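Long-range contacts in Lic12234 (Leptospira interrogans, PDB 4TZH), which is of unknown function but is a leucine-rich repeat protein of a human pathogen, regarded as a virulence factor and probably a binder of other molecules: residues Leu53-Glu58 with Asn78-Ile83; Leu66-Ile71 with Asn88-Phe93; Asn74-Phe79 with Leu92-Asn97; Tyr116-Gln121 with Ser139-Lys144. One frame throughout, in Å; residues are numbered along the deposited sequence. Where two conformers were deposited one is given.

Contact 1 (Leu53-Glu58 with Asn78-Ile83); sequences LTTLPE and NFPKEI. With ZN (zinc ion), chain F.
Glu-58 and Glu-82 meet across a zinc ion on the convex side of a leucine-rich repeat solenoid, where equivalent turns of successive repeats run alongside each other. The grip on the metal is uneven. Glu-58 gives one oxygen, OE2, at 1.9 Å from the zinc ion. Glu-82 chelates it asymmetrically with both carboxylate oxygens. Its OE1 lies 2.1 Å from the zinc ion. The bond from Glu-82 OE2 to the zinc ion is longer, at 2.4 Å. The two carboxylate planes stand 86° apart, nearly perpendicular. Glu-58 reaches the metal with a chain extended beyond CG, while Glu-82 bends at its second torsion so that both oxygens face the metal. The shared metal ion probably offsets the repulsion of two carboxylates this close.

Behind the site, the Pro-80 ring packs against the other turn. Its CB lies against Glu-58 CG, and Pro-80 CD approaches Leu-56 O at 3.4 Å. On the buried side, Leu-56 CD1 sits at the edge of the Phe-79 ring, near the ring plane. At the far end, a water joins Thr-54 OG1 to Asn-78 ND2. Thr-55 OG1, turned anti to its own nitrogen (chi1 -168°), donates a hydrogen bond to Asn-78 O at 2.8 Å. The hydroxyl approaches from above the carbonyl plane, 54° out of it.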
# COMPACT_ATOMS: atom_id res chain seq x y z
N LEU A 53 -8.60 -12.13 -0.06
CA LEU A 53 -7.53 -12.17 -1.05
C LEU A 53 -6.20 -12.54 -0.42
O LEU A 53 -5.90 -12.12 0.69
CB LEU A 53 -7.40 -10.80 -1.74
CG LEU A 53 -8.62 -10.28 -2.47
CD1 LEU A 53 -8.39 -8.83 -2.94
CD2 LEU A 53 -8.91 -11.10 -3.70
N THR A 54 -5.37 -13.28 -1.15
CA THR A 54 -4.02 -13.59 -0.70
C THR A 54 -2.96 -12.88 -1.53
O THR A 54 -1.80 -12.74 -1.09
CB THR A 54 -3.79 -15.10 -0.64
OG1 THR A 54 -3.89 -15.62 -1.96
CG2 THR A 54 -4.76 -15.81 0.28
N THR A 55 -3.35 -12.39 -2.70
CA THR A 55 -2.46 -11.66 -3.62
C THR A 55 -3.32 -10.92 -4.60
O THR A 55 -4.56 -10.89 -4.47
CB THR A 55 -1.47 -12.62 -4.34
OG1 THR A 55 -0.46 -11.83 -5.01
CG2 THR A 55 -2.17 -13.60 -5.33
N LEU A 56 -2.67 -10.30 -5.59
CA LEU A 56 -3.35 -9.63 -6.68
C LEU A 56 -2.93 -10.29 -7.98
O LEU A 56 -1.80 -10.77 -8.08
CB LEU A 56 -2.98 -8.14 -6.75
CG LEU A 56 -3.39 -7.30 -5.56
CD1 LEU A 56 -2.86 -5.91 -5.74
CD2 LEU A 56 -4.91 -7.25 -5.44
N PRO A 57 -3.79 -10.28 -9.01
CA PRO A 57 -3.38 -10.87 -10.28
C PRO A 57 -2.31 -10.00 -10.95
O PRO A 57 -2.24 -8.79 -10.71
CB PRO A 57 -4.68 -10.84 -11.10
CG PRO A 57 -5.48 -9.68 -10.51
CD PRO A 57 -5.18 -9.75 -9.05
N GLU A 58 -1.51 -10.60 -11.82
CA GLU A 58 -0.51 -9.84 -12.56
C GLU A 58 -1.16 -8.77 -13.43
O GLU A 58 -0.52 -7.79 -13.77
CB GLU A 58 0.31 -10.79 -13.45
CG GLU A 58 1.22 -11.70 -12.65
CD GLU A 58 2.01 -12.64 -13.55
OE1 GLU A 58 1.41 -13.58 -14.12
OE2 GLU A 58 3.21 -12.36 -13.78
N ASN A 78 1.65 -11.59 -0.49
CA ASN A 78 2.62 -11.34 -1.57
C ASN A 78 1.97 -10.59 -2.68
O ASN A 78 0.73 -10.55 -2.78
CB ASN A 78 3.17 -12.69 -2.10
CG ASN A 78 2.14 -13.53 -2.82
OD1 ASN A 78 2.11 -13.56 -4.06
ND2 ASN A 78 1.27 -14.24 -2.09
N PHE A 79 2.82 -10.03 -3.58
CA PHE A 79 2.37 -9.27 -4.73
C PHE A 79 3.06 -9.71 -5.97
O PHE A 79 4.24 -10.08 -5.92
CB PHE A 79 2.71 -7.79 -4.56
CG PHE A 79 2.06 -7.15 -3.37
CD1 PHE A 79 0.74 -6.74 -3.43
CD2 PHE A 79 2.75 -7.01 -2.17
CE1 PHE A 79 0.13 -6.13 -2.32
CE2 PHE A 79 2.15 -6.41 -1.07
CZ PHE A 79 0.84 -5.99 -1.16
N PRO A 80 2.41 -9.53 -7.13
CA PRO A 80 3.12 -9.79 -8.40
C PRO A 80 4.09 -8.63 -8.66
O PRO A 80 3.85 -7.50 -8.20
CB PRO A 80 1.98 -9.74 -9.43
CG PRO A 80 0.95 -8.80 -8.83
CD PRO A 80 1.02 -9.10 -7.35
N LYS A 81 5.13 -8.86 -9.45
CA LYS A 81 6.06 -7.78 -9.77
C LYS A 81 5.36 -6.63 -10.51
O LYS A 81 5.82 -5.49 -10.44
CB LYS A 81 7.21 -8.31 -10.64
CG LYS A 81 8.20 -9.12 -9.83
CD LYS A 81 9.48 -9.34 -10.62
CE LYS A 81 10.45 -10.14 -9.82
NZ LYS A 81 11.10 -9.37 -8.72
N GLU A 82 4.24 -6.93 -11.21
CA GLU A 82 3.51 -5.93 -11.99
C GLU A 82 2.97 -4.76 -11.16
O GLU A 82 2.59 -3.74 -11.73
CB GLU A 82 2.40 -6.58 -12.82
CG GLU A 82 2.91 -7.38 -14.02
CD GLU A 82 3.42 -8.81 -13.79
OE1 GLU A 82 3.50 -9.26 -12.62
OE2 GLU A 82 3.66 -9.48 -14.81
N ILE A 83 2.99 -4.87 -9.82
CA ILE A 83 2.60 -3.72 -9.00
C ILE A 83 3.51 -2.52 -9.29
O ILE A 83 3.09 -1.38 -9.10
CB ILE A 83 2.56 -4.04 -7.48
CG1 ILE A 83 3.94 -4.44 -6.89
CG2 ILE A 83 1.52 -5.08 -7.19
CD1 ILE A 83 4.07 -4.25 -5.32
ZN ZN F . 4.44 -11.02 -13.14
O HOH W 1 -1.13 -16.06 -2.93

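Contact 2 (Leu66-Ile71 with Asn88-Phe93); sequences LKYLDI and NLEVLF. With ZN (zinc ion), chain E; ZN (zinc ion), chain C.
Lys-67 O takes two backbone hydrogen bonds from the next repeat. Glu-90 N lies 2.7 Å from Lys-67 O, and Val-91 N lies 3.2 Å from the same oxygen. The parallel ladder of strands 68-70 and 91-93 continues through Leu-69 N to Val-91 O, Phe-93 N to Leu-69 O and Ile-71 N to Phe-93 O. Such a ladder forms the concave sheet of a leucine-rich repeat solenoid.

The apolar contacts lie on two faces. Inside, Leu-69 and Leu-92 both hold CG opposite the backbone nitrogen (chi1 179° and 177°). This lays their branches side by side, with CD2 of Leu-69 3.9 Å from CD1 of Leu-92. Leu-89 CD1 packs against Leu-69 CB and Leu-66 CG. On the other face, Val-91 CG2 meets the edge of the Tyr-68 ring, while Lys-67 CB lies over one face of that ring.

Polar links add to this. One water joins Tyr-68 OH to Glu-90 OE1. Glu-90 OE2 binds a zinc ion at 2.0 Å. Asp-70 OD2 binds another zinc ion together with His-47, and Asp-70 OD1 is hydrogen-bonded to Ser-72 OG.

Strand 45-47 flanks strand 68-70 in the sheet, and strand 114-116 flanks strand 91-93, where the Phe-93 ring meets that of Tyr-116.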
# COMPACT_ATOMS: atom_id res chain seq x y z
N LEU A 66 -4.38 4.10 -11.89
CA LEU A 66 -4.86 3.95 -10.53
C LEU A 66 -4.16 4.91 -9.57
O LEU A 66 -2.92 4.94 -9.53
CB LEU A 66 -4.57 2.52 -10.08
CG LEU A 66 -5.44 1.93 -9.01
CD1 LEU A 66 -6.92 1.84 -9.43
CD2 LEU A 66 -4.93 0.57 -8.60
N LYS A 67 -4.95 5.62 -8.77
CA LYS A 67 -4.44 6.56 -7.77
C LYS A 67 -4.62 6.02 -6.36
O LYS A 67 -3.83 6.35 -5.47
CB LYS A 67 -5.17 7.90 -7.82
CG LYS A 67 -4.99 8.64 -9.14
CD LYS A 67 -5.82 9.94 -9.06
CE LYS A 67 -5.00 11.14 -9.39
NZ LYS A 67 -5.87 12.32 -9.66
N TYR A 68 -5.66 5.22 -6.14
CA TYR A 68 -5.94 4.76 -4.78
C TYR A 68 -6.22 3.27 -4.80
O TYR A 68 -6.97 2.81 -5.67
CB TYR A 68 -7.19 5.49 -4.22
CG TYR A 68 -7.18 6.98 -4.47
CD1 TYR A 68 -6.28 7.80 -3.82
CD2 TYR A 68 -8.14 7.57 -5.28
CE1 TYR A 68 -6.28 9.18 -4.02
CE2 TYR A 68 -8.16 8.95 -5.48
CZ TYR A 68 -7.23 9.74 -4.85
OH TYR A 68 -7.21 11.11 -5.05
N LEU A 69 -5.61 2.53 -3.88
CA LEU A 69 -5.82 1.09 -3.83
C LEU A 69 -6.01 0.73 -2.37
O LEU A 69 -5.09 0.94 -1.54
CB LEU A 69 -4.59 0.38 -4.41
CG LEU A 69 -4.61 -1.14 -4.42
CD1 LEU A 69 -5.85 -1.68 -5.14
CD2 LEU A 69 -3.35 -1.66 -5.11
N ASP A 70 -7.18 0.20 -2.06
CA ASP A 70 -7.53 -0.22 -0.70
C ASP A 70 -7.66 -1.74 -0.68
O ASP A 70 -8.63 -2.26 -1.23
CB ASP A 70 -8.84 0.44 -0.28
CG ASP A 70 -9.40 -0.15 1.00
OD1 ASP A 70 -8.64 -0.76 1.74
OD2 ASP A 70 -10.61 0.03 1.22
N ILE A 71 -6.68 -2.41 -0.10
CA ILE A 71 -6.70 -3.87 0.04
C ILE A 71 -6.66 -4.25 1.49
O ILE A 71 -6.19 -5.31 1.86
CB ILE A 71 -5.56 -4.61 -0.67
CG1 ILE A 71 -4.96 -3.76 -1.78
CG2 ILE A 71 -6.08 -5.98 -1.14
CD1 ILE A 71 -3.67 -4.38 -2.46
N ASN A 88 1.08 5.89 -10.84
CA ASN A 88 0.25 7.02 -10.47
C ASN A 88 -0.39 6.78 -9.09
O ASN A 88 -1.15 7.63 -8.61
CB ASN A 88 -0.84 7.19 -11.48
CG ASN A 88 -0.29 7.87 -12.71
OD1 ASN A 88 0.39 8.89 -12.60
ND2 ASN A 88 -0.53 7.27 -13.86
N LEU A 89 -0.04 5.67 -8.43
CA LEU A 89 -0.65 5.38 -7.13
C LEU A 89 -0.20 6.36 -6.07
O LEU A 89 1.02 6.55 -5.89
CB LEU A 89 -0.29 3.94 -6.76
CG LEU A 89 -1.17 3.32 -5.67
CD1 LEU A 89 -2.57 3.04 -6.21
CD2 LEU A 89 -0.58 2.03 -5.12
N GLU A 90 -1.16 6.94 -5.33
CA GLU A 90 -0.90 7.96 -4.31
C GLU A 90 -1.18 7.46 -2.91
O GLU A 90 -0.56 7.93 -1.95
CB GLU A 90 -1.77 9.21 -4.56
CG GLU A 90 -1.46 9.83 -5.94
CD GLU A 90 -2.17 11.14 -6.26
OE1 GLU A 90 -2.79 11.71 -5.34
OE2 GLU A 90 -2.09 11.63 -7.40
N VAL A 91 -2.16 6.54 -2.77
CA VAL A 91 -2.55 6.05 -1.44
C VAL A 91 -2.69 4.54 -1.53
O VAL A 91 -3.36 4.05 -2.46
CB VAL A 91 -3.89 6.64 -1.00
CG1 VAL A 91 -4.31 6.11 0.39
CG2 VAL A 91 -3.82 8.17 -0.98
N LEU A 92 -2.09 3.83 -0.59
CA LEU A 92 -2.15 2.37 -0.56
C LEU A 92 -2.50 1.93 0.86
O LEU A 92 -1.72 2.16 1.80
CB LEU A 92 -0.81 1.80 -0.99
CG LEU A 92 -0.67 0.29 -0.96
CD1 LEU A 92 -1.80 -0.41 -1.74
CD2 LEU A 92 0.68 -0.12 -1.61
N PHE A 93 -3.68 1.33 1.02
CA PHE A 93 -4.09 0.78 2.31
C PHE A 93 -3.85 -0.73 2.31
O PHE A 93 -4.49 -1.46 1.55
CB PHE A 93 -5.58 1.02 2.58
CG PHE A 93 -6.00 2.44 2.83
CD1 PHE A 93 -5.95 2.97 4.10
CD2 PHE A 93 -6.60 3.18 1.82
CE1 PHE A 93 -6.37 4.30 4.33
CE2 PHE A 93 -7.01 4.49 2.05
CZ PHE A 93 -6.86 5.04 3.29
ZN ZN E . -2.93 13.39 -7.69
ZN ZN C . -11.94 1.30 0.61
O HOH W 2 -0.93 3.79 -11.07
O HOH W 3 -5.01 12.39 -4.04
O HOH W 4 -2.68 13.74 -9.74

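Contact 3 (Asn74-Phe79 with Leu92-Asn97); sequences NQISNF and LFLNGN
Asn-97 reaches across to the backbone of Asn-74 and Ile-76 in the neighbouring coil of the leucine-rich repeat solenoid. Asparagines in this position form the asparagine ladder characteristic of the fold. The side chain starts at CB of Asn-97, which lies 3.7 Å from Ile-76 O. Its first torsion (chi1 -85°) sets CG beside its own backbone nitrogen and turns the amide inward. CG then rests against Ile-76 CB, and the two side chains run alongside, pointing the same way.

At the tip the two amide atoms have different tasks. OD1 of Asn-97 accepts a hydrogen bond from Ile-76 N at 2.9 Å, with an N-H...O angle of 164°. The donor is tilted 33° from the amide carbonyl plane. OD1 also takes a weak bond from Asn-74 N and lies close to Asn-74 CB. Asn-97 ND2 donates to Leu-94 O at 2.9 Å within its own coil. The same Asn-97 ND2 also donates to Ile-71 O in the preceding coil. The polar tip of this buried side chain therefore has partners for both its oxygen and its nitrogen. The N-H of Asn-74 makes another weak bond, from Asn-74 N to Gly-96 O 3.1 Å away.

Asn-74 does the same work one repeat earlier, as its ND2 bonds to Leu-48 O and its OD1 to Leu-53 N. Nearer the convex side, Phe-79 and Leu-94 approach from opposite directions. Leu-94 CD2 meets the edge of the Phe-79 ring in its plane, 3.5 Å from Phe-79 CZ.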
# COMPACT_ATOMS: atom_id res chain seq x y z
N ASN A 74 -7.56 -8.17 4.36
CA ASN A 74 -7.56 -9.37 3.52
C ASN A 74 -6.54 -10.30 4.16
O ASN A 74 -6.30 -10.20 5.37
CB ASN A 74 -7.20 -9.02 2.07
CG ASN A 74 -8.39 -8.52 1.33
OD1 ASN A 74 -9.17 -9.30 0.81
ND2 ASN A 74 -8.58 -7.20 1.23
N GLN A 75 -6.02 -11.27 3.40
CA GLN A 75 -4.97 -12.16 3.91
C GLN A 75 -3.79 -12.05 2.93
O GLN A 75 -3.16 -13.05 2.59
CB GLN A 75 -5.48 -13.63 3.98
CG GLN A 75 -6.74 -13.82 4.84
CD GLN A 75 -7.61 -14.99 4.39
OE1 GLN A 75 -7.16 -15.96 3.73
NE2 GLN A 75 -8.90 -14.92 4.72
N ILE A 76 -3.50 -10.81 2.46
CA ILE A 76 -2.44 -10.59 1.47
C ILE A 76 -1.09 -10.97 2.04
O ILE A 76 -0.71 -10.41 3.07
CB ILE A 76 -2.46 -9.10 0.99
CG1 ILE A 76 -3.81 -8.69 0.31
CG2 ILE A 76 -1.25 -8.77 0.10
CD1 ILE A 76 -4.07 -9.28 -1.14
N SER A 77 -0.33 -11.83 1.35
CA SER A 77 1.01 -12.18 1.81
C SER A 77 2.07 -11.87 0.75
O SER A 77 3.26 -11.90 1.05
CB SER A 77 1.06 -13.65 2.19
OG SER A 77 0.82 -14.43 1.02
N ASN A 78 1.65 -11.59 -0.49
CA ASN A 78 2.62 -11.34 -1.57
C ASN A 78 1.97 -10.59 -2.68
O ASN A 78 0.73 -10.55 -2.78
CB ASN A 78 3.17 -12.69 -2.10
CG ASN A 78 2.14 -13.53 -2.82
OD1 ASN A 78 2.11 -13.56 -4.06
ND2 ASN A 78 1.27 -14.24 -2.09
N PHE A 79 2.82 -10.03 -3.58
CA PHE A 79 2.37 -9.27 -4.73
C PHE A 79 3.06 -9.71 -5.97
O PHE A 79 4.24 -10.08 -5.92
CB PHE A 79 2.71 -7.79 -4.56
CG PHE A 79 2.06 -7.15 -3.37
CD1 PHE A 79 0.74 -6.74 -3.43
CD2 PHE A 79 2.75 -7.01 -2.17
CE1 PHE A 79 0.13 -6.13 -2.32
CE2 PHE A 79 2.15 -6.41 -1.07
CZ PHE A 79 0.84 -5.99 -1.16
N LEU A 92 -2.09 3.83 -0.59
CA LEU A 92 -2.15 2.37 -0.56
C LEU A 92 -2.50 1.93 0.86
O LEU A 92 -1.72 2.16 1.80
CB LEU A 92 -0.81 1.80 -0.99
CG LEU A 92 -0.67 0.29 -0.96
CD1 LEU A 92 -1.80 -0.41 -1.74
CD2 LEU A 92 0.68 -0.12 -1.61
N PHE A 93 -3.68 1.33 1.02
CA PHE A 93 -4.09 0.78 2.31
C PHE A 93 -3.85 -0.73 2.31
O PHE A 93 -4.49 -1.46 1.55
CB PHE A 93 -5.58 1.02 2.58
CG PHE A 93 -6.00 2.44 2.83
CD1 PHE A 93 -5.95 2.97 4.10
CD2 PHE A 93 -6.60 3.18 1.82
CE1 PHE A 93 -6.37 4.30 4.33
CE2 PHE A 93 -7.01 4.49 2.05
CZ PHE A 93 -6.86 5.04 3.29
N LEU A 94 -2.89 -1.18 3.13
CA LEU A 94 -2.56 -2.59 3.24
C LEU A 94 -2.74 -3.05 4.67
O LEU A 94 -2.27 -4.15 5.01
CB LEU A 94 -1.13 -2.86 2.79
CG LEU A 94 -1.02 -3.16 1.32
CD1 LEU A 94 0.44 -2.99 0.88
CD2 LEU A 94 -1.42 -4.64 1.11
N ASN A 95 -3.42 -2.25 5.48
CA ASN A 95 -3.56 -2.63 6.88
C ASN A 95 -4.41 -3.89 7.04
O ASN A 95 -5.37 -4.07 6.29
CB ASN A 95 -4.13 -1.49 7.67
CG ASN A 95 -5.30 -0.84 7.03
OD1 ASN A 95 -5.17 -0.23 5.94
ND2 ASN A 95 -6.45 -0.95 7.69
N GLY A 96 -4.10 -4.69 8.06
CA GLY A 96 -4.89 -5.88 8.32
C GLY A 96 -4.69 -6.94 7.28
O GLY A 96 -5.65 -7.35 6.61
N ASN A 97 -3.45 -7.39 7.09
CA ASN A 97 -3.16 -8.43 6.11
C ASN A 97 -2.17 -9.44 6.69
O ASN A 97 -2.00 -9.49 7.91
CB ASN A 97 -2.68 -7.81 4.78
CG ASN A 97 -3.82 -7.40 3.90
OD1 ASN A 97 -4.54 -8.30 3.44
ND2 ASN A 97 -4.05 -6.09 3.68

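Contact 4 (Tyr116-Gln121 with Ser139-Lys144); sequences YLNNNQ and SLSSNK
Asn-143 joins two successive coils of the leucine-rich repeat solenoid by reaching Leu-117 O. With chi1 at -88°, CG of Asn-143 lies opposite its carbonyl carbon, and the amide extends to the preceding coil. Asn-143 ND2 donates to Leu-117 O at 3.0 Å, with that oxygen in the plane of the Asn-143 amide. It also donates to Leu-140 O within its own coil. Asn-120 has nearly the same conformation (chi1 -82°), and its ND2 reaches Leu-117 O too. The two amides come from opposite faces of that carbonyl, each well out of its plane. Asn-143 OD1 packs against Asn-120 CB and accepts a bond from Leu-122 N.

The apolar side is carried by Leu-117 and Leu-140. Both extend the same way, side by side, with Leu-117 CD1 3.7 Å from Leu-140 CD2. On the other side, Tyr-116 CD1 lies 3.6 Å from Ser-139 CB. The Asn-119 amide turns back towards Ser-142, with Asn-119 ND2 3.3 Å from Ser-142 CB. One water links Asn-119 OD1 and Ser-142 OG, and in the conformer given it also meets Ser-141 OG. Ser-142 OG also bonds to Asp-165.

Backbone bonds from Leu-117 N to Ser-139 O and from Asn-119 N to Ser-141 O keep the coils in step. The chemistry is divided: leucines fill the interior, while buried asparagine amides satisfy turn carbonyls that the short strands leave behind. The same asparagine can thus serve its own coil and the one before it.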
# COMPACT_ATOMS: atom_id res chain seq x y z
N TYR A 116 -0.26 2.64 4.42
CA TYR A 116 -0.71 2.08 5.69
C TYR A 116 -0.43 0.60 5.73
O TYR A 116 -0.95 -0.15 4.89
CB TYR A 116 -2.22 2.28 5.85
CG TYR A 116 -2.63 3.63 6.36
CD1 TYR A 116 -2.58 3.93 7.72
CD2 TYR A 116 -3.06 4.62 5.49
CE1 TYR A 116 -2.96 5.18 8.20
CE2 TYR A 116 -3.50 5.86 5.97
CZ TYR A 116 -3.39 6.15 7.32
OH TYR A 116 -3.84 7.36 7.78
N LEU A 117 0.40 0.18 6.66
CA LEU A 117 0.81 -1.22 6.79
C LEU A 117 0.48 -1.71 8.19
O LEU A 117 1.01 -2.78 8.56
CB LEU A 117 2.30 -1.37 6.50
CG LEU A 117 2.68 -1.25 5.04
CD1 LEU A 117 4.15 -0.94 4.87
CD2 LEU A 117 2.33 -2.56 4.28
N ASN A 118 -0.41 -1.01 8.92
CA ASN A 118 -0.76 -1.41 10.29
C ASN A 118 -1.27 -2.84 10.32
O ASN A 118 -1.90 -3.29 9.37
CB ASN A 118 -1.89 -0.55 10.85
CG ASN A 118 -1.81 0.91 10.53
OD1 ASN A 118 -1.67 1.31 9.35
ND2 ASN A 118 -2.08 1.72 11.54
N ASN A 119 -1.06 -3.54 11.44
CA ASN A 119 -1.62 -4.88 11.61
C ASN A 119 -1.24 -5.86 10.53
O ASN A 119 -2.11 -6.48 9.89
CB ASN A 119 -3.16 -4.79 11.78
CG ASN A 119 -3.57 -3.92 12.94
OD1 ASN A 119 -4.08 -2.82 12.76
ND2 ASN A 119 -3.33 -4.40 14.14
N ASN A 120 0.06 -6.03 10.36
CA ASN A 120 0.68 -7.04 9.50
C ASN A 120 1.73 -7.73 10.38
O ASN A 120 1.70 -7.57 11.62
CB ASN A 120 1.26 -6.45 8.22
CG ASN A 120 0.18 -6.26 7.19
OD1 ASN A 120 -0.21 -7.23 6.53
ND2 ASN A 120 -0.29 -5.04 7.01
N GLN A 121 2.58 -8.58 9.80
CA GLN A 121 3.56 -9.26 10.62
C GLN A 121 4.97 -8.94 10.12
O GLN A 121 5.86 -9.80 10.09
CB GLN A 121 3.25 -10.78 10.62
CG GLN A 121 1.83 -11.10 11.12
CD GLN A 121 0.83 -11.00 9.99
OE1 GLN A 121 1.13 -11.40 8.86
NE2 GLN A 121 -0.33 -10.39 10.23
N SER A 139 2.70 4.20 8.08
CA SER A 139 2.16 3.65 9.30
C SER A 139 2.49 2.18 9.40
O SER A 139 2.13 1.43 8.49
CB SER A 139 0.67 3.88 9.34
OG SER A 139 0.25 3.56 10.65
N LEU A 140 3.22 1.80 10.43
CA LEU A 140 3.69 0.43 10.65
C LEU A 140 3.25 -0.05 12.03
O LEU A 140 3.87 -0.97 12.57
CB LEU A 140 5.24 0.40 10.56
CG LEU A 140 5.77 0.64 9.14
CD1 LEU A 140 7.21 1.10 9.18
CD2 LEU A 140 5.60 -0.62 8.28
N SER A 141 2.17 0.51 12.57
CA SER A 141 1.81 0.10 13.91
C SER A 141 1.37 -1.34 13.96
O SER A 141 0.87 -1.88 12.96
CB SER A 141 0.74 0.99 14.51
OG SER A 141 -0.41 1.04 13.67
N SER A 142 1.57 -2.00 15.10
CA SER A 142 1.16 -3.39 15.26
C SER A 142 1.72 -4.31 14.20
O SER A 142 0.98 -4.99 13.49
CB SER A 142 -0.36 -3.51 15.34
OG SER A 142 -0.85 -2.76 16.44
N ASN A 143 3.04 -4.36 14.11
CA ASN A 143 3.76 -5.29 13.25
C ASN A 143 4.70 -6.09 14.15
O ASN A 143 4.46 -6.17 15.36
CB ASN A 143 4.48 -4.54 12.12
CG ASN A 143 3.55 -4.38 10.93
OD1 ASN A 143 3.43 -5.30 10.13
ND2 ASN A 143 2.82 -3.28 10.84
N LYS A 144 5.72 -6.73 13.58
CA LYS A 144 6.64 -7.56 14.37
C LYS A 144 8.06 -7.07 14.09
O LYS A 144 9.01 -7.86 13.97
CB LYS A 144 6.45 -9.04 13.98
CG LYS A 144 5.04 -9.59 14.27
CD LYS A 144 4.76 -9.80 15.76
CE LYS A 144 3.30 -10.07 16.02
NZ LYS A 144 2.97 -10.04 17.47
O HOH W 5 -2.43 -0.77 14.64

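How the contacts relate
The four contacts join successive coils of one solenoid. Contact 2 lies in the parallel sheet, on strands 68-70 and 91-93. Contact 3 shares Leu-92 and Phe-93 with it and ends on the same stretch of chain. Contact 1 lies on the convex side, its centre about 14 Å from that of contact 2. Its segments alternate with those of contact 2 along the chain, and it shares Asn-78 and Phe-79 with contact 3. In the conformer given, Ile-71 touches residues of contacts 1 and 3. Contact 4 follows in series, its centre about 10 Å from that of contact 3. Backbone pairs such as Leu-94 N with Tyr-116 O join these two. Sheet, turns and convex side are thus each stitched from coil to coil.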